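Probable quinone reductase Qor (NADPH:quinone reductase) (Zeta-crystallin homolog protein) (PDB 4RVS) probably catalyses the NADPH-dependent reduction of quinones, transferring electrons from NADPH to its substrates. Local coordinates at residues Ala4-Glu9 and Pro57-Ser62; Ile38-Ile43 and Arg311-Leu316; Gly61-Gly66 and Val89-Asn94. One frame throughout, in Å; residues are numbered along the deposited sequence.

Contact 1 (Ala4-Glu9 and Pro57-Ser62)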
ATOM      1  N   ALA A   4     -13.127 -10.206  42.104  1.00 12.75           N
ATOM      2  CA  ALA A   4     -12.644  -9.416  40.971  1.00 10.94           C
ATOM      3  C   ALA A   4     -11.479  -8.548  41.411  1.00  9.58           C
ATOM      4  O   ALA A   4     -11.235  -8.388  42.605  1.00 10.37           O
ATOM      5  CB  ALA A   4     -13.756  -8.547  40.413  1.00 11.17           C
ATOM      6  N   ILE A   5     -10.777  -7.971  40.439  1.00 11.10           N
ATOM      7  CA  ILE A   5      -9.709  -7.014  40.723  1.00 11.37           C
ATOM      8  C   ILE A   5     -10.202  -5.670  40.227  1.00 11.48           C
ATOM      9  O   ILE A   5     -10.410  -5.487  39.016  1.00 10.80           O
ATOM     10  CB  ILE A   5      -8.395  -7.378  39.981  1.00 10.28           C
ATOM     11  CG1 ILE A   5      -7.888  -8.761  40.396  1.00 11.10           C
ATOM     12  CG2 ILE A   5      -7.321  -6.309  40.215  1.00 11.37           C
ATOM     13  CD1 ILE A   5      -7.609  -8.898  41.903  1.00 16.28           C
ATOM     14  N   GLU A   6     -10.426  -4.736  41.150  1.00 11.04           N
ATOM     15  CA  GLU A   6     -11.068  -3.468  40.800  1.00 11.55           C
ATOM     16  C   GLU A   6     -10.130  -2.297  41.043  1.00 12.74           C
ATOM     17  O   GLU A   6      -9.410  -2.266  42.042  1.00 12.20           O
ATOM     18  CB  GLU A   6     -12.358  -3.290  41.614  1.00 10.95           C
ATOM     19  CG  GLU A   6     -13.229  -2.093  41.200  1.00 12.97           C
ATOM     20  CD  GLU A   6     -14.577  -2.111  41.910  1.00 13.27           C
ATOM     21  OE1 GLU A   6     -14.570  -2.264  43.147  1.00 11.09           O
ATOM     22  OE2 GLU A   6     -15.626  -1.989  41.233  1.00 11.89           O
ATOM     23  N   VAL A   7     -10.145  -1.341  40.120  1.00  9.48           N
ATOM     24  CA  VAL A   7      -9.347  -0.127  40.221  1.00 12.41           C
ATOM     25  C   VAL A   7     -10.290   1.042  40.452  1.00 14.13           C
ATOM     26  O   VAL A   7     -11.157   1.317  39.625  1.00 14.11           O
ATOM     27  CB  VAL A   7      -8.556   0.117  38.929  1.00 11.72           C
ATOM     28  CG1 VAL A   7      -7.826   1.451  38.988  1.00 11.96           C
ATOM     29  CG2 VAL A   7      -7.560  -1.006  38.712  1.00 12.43           C
ATOM     30  N   THR A   8     -10.134   1.714  41.588  1.00 13.86           N
ATOM     31  CA  THR A   8     -10.971   2.868  41.914  1.00 11.67           C
ATOM     32  C   THR A   8     -10.178   4.164  41.738  1.00 13.73           C
ATOM     33  O   THR A   8     -10.756   5.226  41.477  1.00 13.19           O
ATOM     34  CB  THR A   8     -11.542   2.735  43.337  1.00 17.21           C
ATOM     35  OG1 THR A   8     -12.385   1.578  43.376  1.00 14.28           O
ATOM     36  CG2 THR A   8     -12.364   3.969  43.742  1.00 12.24           C
ATOM     37  N   GLU A   9      -8.856   4.059  41.863  1.00 12.62           N
ATOM     38  CA  GLU A   9      -7.947   5.160  41.560  1.00 11.63           C
ATOM     39  C   GLU A   9      -6.811   4.629  40.691  1.00 13.48           C
ATOM     40  O   GLU A   9      -6.353   3.502  40.883  1.00 11.72           O
ATOM     41  CB  GLU A   9      -7.392   5.785  42.852  1.00 13.57           C
ATOM     42  CG  GLU A   9      -6.769   4.780  43.815  1.00 12.23           C
ATOM     43  CD  GLU A   9      -7.733   4.360  44.896  1.00 16.50           C
ATOM     44  OE1 GLU A   9      -7.691   3.186  45.319  1.00 16.42           O
ATOM     45  OE2 GLU A   9      -8.531   5.220  45.321  1.00 11.70           O
ATOM     46  N   PRO A  57     -14.885   3.631  38.860  1.00 10.21           N
ATOM     47  CA  PRO A  57     -14.053   2.443  39.016  1.00 13.26           C
ATOM     48  C   PRO A  57     -14.252   1.529  37.824  1.00 11.86           C
ATOM     49  O   PRO A  57     -15.248   1.655  37.097  1.00 12.10           O
ATOM     50  CB  PRO A  57     -14.657   1.762  40.247  1.00 13.37           C
ATOM     51  CG  PRO A  57     -15.467   2.837  40.938  1.00 15.04           C
ATOM     52  CD  PRO A  57     -15.999   3.646  39.822  1.00 11.87           C
ATOM     53  N   PHE A  58     -13.311   0.622  37.615  1.00 11.06           N
ATOM     54  CA  PHE A  58     -13.486  -0.407  36.602  1.00 12.85           C
ATOM     55  C   PHE A  58     -12.826  -1.678  37.100  1.00 11.45           C
ATOM     56  O   PHE A  58     -11.915  -1.629  37.923  1.00 12.06           O
ATOM     57  CB  PHE A  58     -12.916   0.029  35.239  1.00 12.78           C
ATOM     58  CG  PHE A  58     -11.414   0.281  35.238  1.00 15.00           C
ATOM     59  CD1 PHE A  58     -10.515  -0.738  34.921  1.00 14.95           C
ATOM     60  CD2 PHE A  58     -10.911   1.546  35.526  1.00 13.22           C
ATOM     61  CE1 PHE A  58      -9.137  -0.501  34.911  1.00 14.18           C
ATOM     62  CE2 PHE A  58      -9.546   1.796  35.521  1.00 15.63           C
ATOM     63  CZ  PHE A  58      -8.653   0.778  35.212  1.00 11.64           C
ATOM     64  N   VAL A  59     -13.315  -2.817  36.627  1.00 12.13           N
ATOM     65  CA  VAL A  59     -12.614  -4.070  36.834  1.00 11.22           C
ATOM     66  C   VAL A  59     -11.651  -4.182  35.662  1.00 11.09           C
ATOM     67  O   VAL A  59     -12.051  -4.015  34.508  1.00 12.35           O
ATOM     68  CB  VAL A  59     -13.595  -5.261  36.904  1.00 12.63           C
ATOM     69  CG1 VAL A  59     -12.832  -6.594  36.900  1.00  9.26           C
ATOM     70  CG2 VAL A  59     -14.466  -5.142  38.162  1.00 11.44           C
ATOM     71  N   ILE A  60     -10.377  -4.414  35.964  1.00 10.43           N
ATOM     72  CA  ILE A  60      -9.306  -4.336  34.964  1.00 10.30           C
ATOM     73  C   ILE A  60      -9.268  -5.566  34.044  1.00 13.20           C
ATOM     74  O   ILE A  60      -9.758  -6.641  34.419  1.00 10.74           O
ATOM     75  CB  ILE A  60      -7.941  -4.100  35.677  1.00 11.54           C
ATOM     76  CG1 ILE A  60      -6.802  -3.838  34.683  1.00 12.19           C
ATOM     77  CG2 ILE A  60      -7.597  -5.256  36.594  1.00 12.01           C
ATOM     78  CD1 ILE A  60      -5.586  -3.168  35.326  1.00 11.84           C
ATOM     79  N   GLY A  61      -8.727  -5.400  32.831  1.00 10.22           N
ATOM     80  CA  GLY A  61      -8.442  -6.528  31.947  1.00 12.27           C
ATOM     81  C   GLY A  61      -9.429  -6.699  30.806  1.00 13.25           C
ATOM     82  O   GLY A  61     -10.619  -6.441  30.976  1.00 10.98           O
ATOM     83  N   SER A  62      -8.946  -7.143  29.646  1.00 11.33           N
ATOM     84  CA  SER A  62      -9.817  -7.316  28.487  1.00 11.92           C
ATOM     85  C   SER A  62      -9.646  -8.674  27.819  1.00 12.09           C
ATOM     86  O   SER A  62     -10.377  -8.999  26.888  1.00 12.00           O
ATOM     87  CB  SER A  62      -9.561  -6.216  27.455  1.00 14.40           C
ATOM     88  OG  SER A  62      -8.205  -6.234  27.034  1.00 21.84           O
TER

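Contact 2 (Ile38-Ile43 and Arg311-Leu316)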
ATOM      1  N   ILE A  38      -7.087 -15.815  32.340  1.00  9.45           N
ATOM      2  CA  ILE A  38      -7.152 -14.372  32.121  1.00 10.73           C
ATOM      3  C   ILE A  38      -5.794 -13.861  31.661  1.00 11.79           C
ATOM      4  O   ILE A  38      -4.772 -14.146  32.283  1.00 10.04           O
ATOM      5  CB  ILE A  38      -7.586 -13.643  33.423  1.00 11.01           C
ATOM      6  CG1 ILE A  38      -8.966 -14.142  33.853  1.00 12.91           C
ATOM      7  CG2 ILE A  38      -7.622 -12.120  33.223  1.00 10.86           C
ATOM      8  CD1 ILE A  38      -9.257 -13.972  35.348  1.00 10.87           C
ATOM      9  N   GLY A  39      -5.777 -13.110  30.563  1.00 12.61           N
ATOM     10  CA  GLY A  39      -4.527 -12.583  30.048  1.00 12.50           C
ATOM     11  C   GLY A  39      -4.036 -11.403  30.863  1.00 16.28           C
ATOM     12  O   GLY A  39      -4.831 -10.570  31.303  1.00 17.50           O
ATOM     13  N   VAL A  40      -2.728 -11.341  31.080  1.00 15.48           N
ATOM     14  CA  VAL A  40      -2.109 -10.186  31.730  1.00 13.24           C
ATOM     15  C   VAL A  40      -1.165  -9.542  30.716  1.00 19.30           C
ATOM     16  O   VAL A  40      -0.252 -10.195  30.214  1.00 17.93           O
ATOM     17  CB  VAL A  40      -1.320 -10.589  32.976  1.00 14.64           C
ATOM     18  CG1 VAL A  40      -0.644  -9.377  33.580  1.00 16.32           C
ATOM     19  CG2 VAL A  40      -2.243 -11.227  34.006  1.00 15.67           C
ATOM     20  N   ASN A  41      -1.386  -8.269  30.407  1.00 17.37           N
ATOM     21  CA  ASN A  41      -0.613  -7.610  29.356  1.00 18.86           C
ATOM     22  C   ASN A  41      -0.277  -6.165  29.704  1.00 20.06           C
ATOM     23  O   ASN A  41      -0.838  -5.585  30.636  1.00 13.90           O
ATOM     24  CB  ASN A  41      -1.368  -7.678  28.028  1.00 17.74           C
ATOM     25  CG  ASN A  41      -2.764  -7.083  28.123  1.00 25.82           C
ATOM     26  OD1 ASN A  41      -2.933  -5.861  28.114  1.00 26.25           O
ATOM     27  ND2 ASN A  41      -3.774  -7.944  28.225  1.00 29.03           N
ATOM     28  N   PHE A  42       0.648  -5.578  28.958  1.00 17.50           N
ATOM     29  CA  PHE A  42       1.083  -4.224  29.275  1.00 18.04           C
ATOM     30  C   PHE A  42      -0.012  -3.180  29.140  1.00 19.28           C
ATOM     31  O   PHE A  42      -0.020  -2.193  29.880  1.00 18.49           O
ATOM     32  CB  PHE A  42       2.305  -3.849  28.439  1.00 23.01           C
ATOM     33  CG  PHE A  42       3.590  -4.215  29.091  1.00 23.30           C
ATOM     34  CD1 PHE A  42       4.117  -3.412  30.086  1.00 23.79           C
ATOM     35  CD2 PHE A  42       4.263  -5.371  28.734  1.00 29.09           C
ATOM     36  CE1 PHE A  42       5.299  -3.746  30.708  1.00 29.15           C
ATOM     37  CE2 PHE A  42       5.448  -5.711  29.349  1.00 28.86           C
ATOM     38  CZ  PHE A  42       5.966  -4.896  30.337  1.00 30.67           C
ATOM     39  N   ILE A  43      -0.940  -3.393  28.212  1.00 14.11           N
ATOM     40  CA  ILE A  43      -2.058  -2.478  28.049  1.00 17.16           C
ATOM     41  C   ILE A  43      -2.865  -2.375  29.351  1.00 20.04           C
ATOM     42  O   ILE A  43      -3.376  -1.302  29.686  1.00 16.12           O
ATOM     43  CB  ILE A  43      -2.972  -2.893  26.876  1.00 24.54           C
ATOM     44  CG1 ILE A  43      -2.181  -2.914  25.563  1.00 28.83           C
ATOM     45  CG2 ILE A  43      -4.192  -1.970  26.779  1.00 25.08           C
ATOM     46  CD1 ILE A  43      -1.437  -1.627  25.277  1.00 31.82           C
ATOM     47  N   ARG A 311       0.889  -8.933  42.205  1.00 14.92           N
ATOM     48  CA  ARG A 311       2.194  -9.554  41.990  1.00 19.09           C
ATOM     49  C   ARG A 311       2.466  -9.814  40.504  1.00 19.74           C
ATOM     50  O   ARG A 311       3.597  -9.643  40.031  1.00 18.09           O
ATOM     51  CB  ARG A 311       2.316 -10.844  42.806  1.00 19.47           C
ATOM     52  CG  ARG A 311       3.700 -11.451  42.765  1.00 27.22           C
ATOM     53  CD  ARG A 311       3.716 -12.840  43.382  1.00 32.89           C
ATOM     54  NE  ARG A 311       4.952 -13.537  43.047  1.00 39.07           N
ATOM     55  CZ  ARG A 311       5.105 -14.855  43.084  1.00 41.27           C
ATOM     56  NH1 ARG A 311       4.090 -15.636  43.437  1.00 39.96           N
ATOM     57  NH2 ARG A 311       6.273 -15.394  42.759  1.00 41.05           N
ATOM     58  N   ALA A 312       1.437 -10.207  39.757  1.00 15.89           N
ATOM     59  CA  ALA A 312       1.605 -10.413  38.316  1.00 16.86           C
ATOM     60  C   ALA A 312       2.027  -9.116  37.622  1.00 17.29           C
ATOM     61  O   ALA A 312       2.933  -9.118  36.780  1.00 17.69           O
ATOM     62  CB  ALA A 312       0.328 -10.976  37.682  1.00 14.16           C
ATOM     63  N   HIS A 313       1.374  -8.011  37.979  1.00 15.63           N
ATOM     64  CA  HIS A 313       1.735  -6.704  37.426  1.00 15.04           C
ATOM     65  C   HIS A 313       3.151  -6.268  37.809  1.00 17.59           C
ATOM     66  O   HIS A 313       3.865  -5.697  36.990  1.00 18.60           O
ATOM     67  CB  HIS A 313       0.714  -5.631  37.821  1.00 13.70           C
ATOM     68  CG  HIS A 313      -0.481  -5.585  36.927  1.00 13.42           C
ATOM     69  ND1 HIS A 313      -1.076  -4.405  36.529  1.00 13.34           N
ATOM     70  CD2 HIS A 313      -1.192  -6.579  36.340  1.00 14.21           C
ATOM     71  CE1 HIS A 313      -2.098  -4.674  35.742  1.00 14.06           C
ATOM     72  NE2 HIS A 313      -2.188  -5.985  35.605  1.00 11.85           N
ATOM     73  N   GLN A 314       3.552  -6.525  39.050  1.00 16.84           N
ATOM     74  CA  GLN A 314       4.918  -6.217  39.464  1.00 20.91           C
ATOM     75  C   GLN A 314       5.924  -7.024  38.654  1.00 24.34           C
ATOM     76  O   GLN A 314       6.888  -6.476  38.122  1.00 21.65           O
ATOM     77  CB  GLN A 314       5.109  -6.498  40.948  1.00 21.14           C
ATOM     78  CG  GLN A 314       4.409  -5.509  41.856  1.00 23.12           C
ATOM     79  CD  GLN A 314       4.517  -5.910  43.304  1.00 24.35           C
ATOM     80  OE1 GLN A 314       4.676  -7.088  43.614  1.00 24.01           O
ATOM     81  NE2 GLN A 314       4.437  -4.935  44.202  1.00 28.30           N
ATOM     82  N   ASP A 315       5.686  -8.326  38.544  1.00 24.75           N
ATOM     83  CA  ASP A 315       6.593  -9.196  37.803  1.00 24.93           C
ATOM     84  C   ASP A 315       6.628  -8.833  36.310  1.00 30.40           C
ATOM     85  O   ASP A 315       7.686  -8.863  35.674  1.00 28.15           O
ATOM     86  CB  ASP A 315       6.227 -10.672  38.030  1.00 24.43           C
ATOM     87  CG  ASP A 315       6.420 -11.106  39.487  1.00 27.84           C
ATOM     88  OD1 ASP A 315       7.068 -10.356  40.250  1.00 28.81           O
ATOM     89  OD2 ASP A 315       5.939 -12.201  39.871  1.00 26.37           O
ATOM     90  N   LEU A 316       5.474  -8.460  35.764  1.00 23.26           N
ATOM     91  CA  LEU A 316       5.382  -8.031  34.369  1.00 25.65           C
ATOM     92  C   LEU A 316       6.204  -6.760  34.115  1.00 26.71           C
ATOM     93  O   LEU A 316       6.961  -6.676  33.148  1.00 25.62           O
ATOM     94  CB  LEU A 316       3.914  -7.793  33.985  1.00 24.66           C
ATOM     95  CG  LEU A 316       3.634  -7.438  32.521  1.00 24.94           C
ATOM     96  CD1 LEU A 316       3.826  -8.652  31.616  1.00 24.48           C
ATOM     97  CD2 LEU A 316       2.248  -6.841  32.331  1.00 23.19           C
TER

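Contact 3 (Gly61-Gly66 and Val89-Asn94)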
ATOM      1  N   GLY A  61      -8.727  -5.400  32.831  1.00 10.22           N
ATOM      2  CA  GLY A  61      -8.442  -6.528  31.947  1.00 12.27           C
ATOM      3  C   GLY A  61      -9.429  -6.699  30.806  1.00 13.25           C
ATOM      4  O   GLY A  61     -10.619  -6.441  30.976  1.00 10.98           O
ATOM      5  N   SER A  62      -8.946  -7.143  29.646  1.00 11.33           N
ATOM      6  CA  SER A  62      -9.817  -7.316  28.487  1.00 11.92           C
ATOM      7  C   SER A  62      -9.646  -8.674  27.819  1.00 12.09           C
ATOM      8  O   SER A  62     -10.377  -8.999  26.888  1.00 12.00           O
ATOM      9  CB  SER A  62      -9.561  -6.216  27.455  1.00 14.40           C
ATOM     10  OG  SER A  62      -8.205  -6.234  27.034  1.00 21.84           O
ATOM     11  N   GLU A  63      -8.675  -9.454  28.288  1.00 10.22           N
ATOM     12  CA  GLU A  63      -8.380 -10.741  27.671  1.00 12.95           C
ATOM     13  C   GLU A  63      -8.830 -11.910  28.539  1.00 11.85           C
ATOM     14  O   GLU A  63      -8.398 -12.054  29.684  1.00 13.33           O
ATOM     15  CB  GLU A  63      -6.881 -10.853  27.376  1.00 15.36           C
ATOM     16  CG  GLU A  63      -6.361  -9.851  26.365  1.00 17.97           C
ATOM     17  CD  GLU A  63      -4.873 -10.058  26.085  1.00 21.19           C
ATOM     18  OE1 GLU A  63      -4.153 -10.526  26.993  1.00 31.44           O
ATOM     19  OE2 GLU A  63      -4.436  -9.781  24.959  1.00 23.12           O
ATOM     20  N   VAL A  64      -9.690 -12.756  27.990  1.00 10.45           N
ATOM     21  CA  VAL A  64     -10.235 -13.856  28.772  1.00 11.74           C
ATOM     22  C   VAL A  64     -10.606 -15.034  27.891  1.00 11.72           C
ATOM     23  O   VAL A  64     -11.061 -14.860  26.750  1.00  9.11           O
ATOM     24  CB  VAL A  64     -11.480 -13.412  29.577  1.00 11.26           C
ATOM     25  CG1 VAL A  64     -12.624 -13.015  28.646  1.00 15.19           C
ATOM     26  CG2 VAL A  64     -11.933 -14.538  30.518  1.00 13.41           C
ATOM     27  N   CYS A  65     -10.390 -16.235  28.417  1.00  9.87           N
ATOM     28  CA  CYS A  65     -10.957 -17.439  27.831  1.00 10.72           C
ATOM     29  C   CYS A  65     -11.782 -18.120  28.910  1.00 13.27           C
ATOM     30  O   CYS A  65     -11.337 -18.242  30.058  1.00 11.72           O
ATOM     31  CB  CYS A  65      -9.861 -18.392  27.356  1.00 10.97           C
ATOM     32  SG  CYS A  65     -10.522 -19.964  26.712  1.00 11.59           S
ATOM     33  N   GLY A  66     -12.981 -18.558  28.549  1.00 12.66           N
ATOM     34  CA  GLY A  66     -13.835 -19.244  29.497  1.00 13.41           C
ATOM     35  C   GLY A  66     -15.059 -19.799  28.807  1.00 12.76           C
ATOM     36  O   GLY A  66     -15.094 -19.907  27.585  1.00 12.96           O
ATOM     37  N   VAL A  89     -13.104 -17.120  23.581  1.00  9.67           N
ATOM     38  CA  VAL A  89     -12.045 -16.201  23.977  1.00 11.47           C
ATOM     39  C   VAL A  89     -12.297 -14.822  23.388  1.00 10.22           C
ATOM     40  O   VAL A  89     -12.819 -14.699  22.283  1.00 11.37           O
ATOM     41  CB  VAL A  89     -10.659 -16.731  23.546  1.00  9.21           C
ATOM     42  CG1 VAL A  89     -10.582 -16.864  22.029  1.00 10.38           C
ATOM     43  CG2 VAL A  89      -9.539 -15.830  24.069  1.00  9.91           C
ATOM     44  N   SER A  90     -11.954 -13.781  24.136  1.00 10.96           N
ATOM     45  CA  SER A  90     -12.099 -12.418  23.623  1.00 10.62           C
ATOM     46  C   SER A  90     -10.966 -11.565  24.141  1.00 11.73           C
ATOM     47  O   SER A  90     -10.447 -11.811  25.234  1.00 13.74           O
ATOM     48  CB  SER A  90     -13.445 -11.814  24.043  1.00 12.34           C
ATOM     49  OG  SER A  90     -13.603 -10.484  23.545  1.00 10.07           O
ATOM     50  N   ALA A  91     -10.583 -10.561  23.354  1.00 10.38           N
ATOM     51  CA  ALA A  91      -9.622  -9.563  23.793  1.00 14.52           C
ATOM     52  C   ALA A  91     -10.333  -8.214  23.922  1.00 13.16           C
ATOM     53  O   ALA A  91      -9.692  -7.166  24.017  1.00 14.02           O
ATOM     54  CB  ALA A  91      -8.443  -9.479  22.813  1.00 13.11           C
ATOM     55  N   SER A  92     -11.665  -8.265  23.927  1.00 12.57           N
ATOM     56  CA  SER A  92     -12.510  -7.083  24.062  1.00 12.53           C
ATOM     57  C   SER A  92     -13.474  -7.213  25.227  1.00 13.67           C
ATOM     58  O   SER A  92     -14.564  -6.635  25.205  1.00 11.51           O
ATOM     59  CB  SER A  92     -13.320  -6.852  22.783  1.00 15.67           C
ATOM     60  OG  SER A  92     -12.481  -6.626  21.674  1.00 17.12           O
ATOM     61  N   ALA A  93     -13.087  -7.978  26.245  1.00 10.52           N
ATOM     62  CA  ALA A  93     -13.950  -8.168  27.403  1.00 10.99           C
ATOM     63  C   ALA A  93     -13.947  -6.927  28.296  1.00 12.04           C
ATOM     64  O   ALA A  93     -12.987  -6.152  28.316  1.00 12.02           O
ATOM     65  CB  ALA A  93     -13.502  -9.383  28.204  1.00 10.29           C
ATOM     66  N   ASN A  94     -15.029  -6.747  29.039  1.00 11.54           N
ATOM     67  CA  ASN A  94     -15.028  -5.761  30.099  1.00 12.21           C
ATOM     68  C   ASN A  94     -14.877  -6.463  31.442  1.00 12.52           C
ATOM     69  O   ASN A  94     -15.679  -7.329  31.793  1.00 12.79           O
ATOM     70  CB  ASN A  94     -16.299  -4.920  30.086  1.00 12.35           C
ATOM     71  CG  ASN A  94     -16.264  -3.809  31.130  1.00 19.27           C
ATOM     72  OD1 ASN A  94     -16.537  -4.040  32.308  1.00 22.26           O
ATOM     73  ND2 ASN A  94     -15.912  -2.606  30.702  1.00 20.48           N
TER

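Contact 1 (Ala4-Glu9 and Pro57-Ser62)
Phe58 O is held from the neighbouring strand by two donors of unequal strength. Val7 N lies 2.8 Å from Phe58 O, its N-H aimed almost straight at the oxygen (176°), while Glu6 CA adds a longer CA-H...O contact to the same atom. Phe58 N returns a bond to Val7 O at 3.0 Å, closing an antiparallel hydrogen-bonded pair. Two residues further along, Ile60 N donates to Ile5 O at 3.2 Å, and Val59 CA turns its own hydrogen toward that oxygen. Between these rungs Glu6 and Val59 form a non-hydrogen-bonded pair.

The short strand 58-59 is thereby joined to one side of strand 2-7, whose other side pairs with strand 17-21. The result is a three-stranded antiparallel sheet with the N-terminal strand in its middle; backbone bonds of Ala4 with Val19 and of Glu6 with Arg17 hold that far side.

One sheet face carries Val7 and Phe58. With CG tucked between its backbone N and carbonyl carbon (chi1 63°), the Phe58 ring comes alongside Val7, whose CB sits over the face in a CH-pi contact, 4.0 Å from the ring centroid and 20° off the normal. A branched residue suits this place, since both Val7 methyls also touch the ring. Beyond it, Ile5 CG2 meets Ile60 CG2 at 3.8 Å in buried surroundings that Tyr97 and His313 help to fill. Val59 points to the other face, where Ala4 is small enough for its CB to lie 4.1 Å from Val59 CG1. Pro57 follows a cis peptide and has no N-H to offer the sheet; its ring instead lies beside Glu6 and Thr8, with Pro57 CB 3.9 Å from Thr8 OG1.

Contact 2 (Ile38-Ile43 and Arg311-Leu316)
Leu316 reaches from its helix toward Val40, Asn41 and Phe42, and each part of its side chain has its own neighbour. CB points at the opposing segment, and CG, anti to the backbone N (chi1 -176°), carries the branch outward over the ring of Phe42. There CG makes a CH-pi contact 4.2 Å from the ring centroid, 17° off the normal and shifted toward the rim. At the fork, CD1 stays with the same ring, 4.1 Å from Phe42 CE2, while CD2 goes on to the backbone, 3.7 Å from Asn41 C, and packs against Val40 CG1 at 4.0 Å. A leucine fits because its two methyls can serve the ring and the backbone of Asn41 at once. Phe42 CZ also lies 3.5 Å from Leu316 O, so the ring leans on the helix backbone too; Phe42 and nearby Arg319 and Tyr46 bind NADPH in another structure of this protein, though none is bound to this chain.

Val40 spreads its methyls over the helix. CG1 is also 4.0 Å from His313 CD2, and CG2 faces the small Ala312 CB at 4.5 Å. The buried imidazole of His313 is not left without polar partners, since NE2 bonds to Tyr97 OH and ND1 to Arg48 NH1. Asn41, at the N-cap of helix 42-49, turns away and uses OD1 to hold Asp44 N.

Strand 37-40 pairs with strands 64-71 and 324-328, and helix 309-317 packs on its Val40 side, the short segment axes 10.5 Å apart at 37°, with Leu327 of strand 324-328 touching both Val40 and Ala312, and Thr45 of helix 42-49 lying against Leu316.

Contact 3 (Gly61-Gly66 and Val89-Asn94)
Val64 and Ser90 meet through peptide groups, the flat groups of this contact. Val64 N donates to Ser90 O at 3.0 Å and Ser90 N to Val64 O at the same length, which makes them an antiparallel hydrogen-bonded pair. The sheet built from these peptides has Val64 and Ser90 on one face, and Cys65 and Val89 on the other. It is part of the GroES-like domain found in alcohol dehydrogenases and their relatives, here the antiparallel pairing of strands 64-71 and 87-90.

Valine, branched at CB, suits extended strands. Val89 CG2 presses on Val64 O at 3.2 Å, a tight approach, and rests on Cys65 CB at 4.2 Å. A chi1 of 64° turns CG1 of Val64 toward Ala93, where it packs on Ala93 CB at 3.8 Å. Cys101 of strand 100-104 covers this pair, while helix 117-137 lies over Cys65 and Val89.

Beyond Ser90 the segment 89-94 leaves the ladder, yet Ala93 N returns to bond Ser62 O at 3.0 Å. This donor comes in at a bent C=O angle of 128°, tilted from the carbonyl plane, a sharper approach than in the two rungs. The small Ala93 side chain lets CB come within 3.4 Å of Ser62 O. Gly61, just before, has a positive phi at which a CB would collide with the carbonyl oxygen of Ile60.

Ser90 OG has a second partner in Leu107 O, to which it is hydrogen-bonded. Its other bond makes an ST turn at the exit from strand 87-90: Ser92 N donates to Ser90 OG at 3.0 Å, with an N-H...O angle of 158°.

How the contacts relate
From the N terminus, residues 57-62 come back to strand 2-7, so contact 1 closes the first loop. Within that loop lies 38-43, whose partner 311-316 comes near the end of the chain; contact 2 therefore crosses contact 1 and brings the C-terminal helix back to the N-terminal part of the fold. Contact 3 starts where contact 1 ends, sharing Gly61 and Ser62, and closes a short loop wholly within the long one of contact 2. Contacts 1 and 2 touch where Ile60 packs on His313. Contacts 2 and 3 meet through neighbouring strands 37-40 and 64-71, where Gly39 N probably bonds Glu63 O.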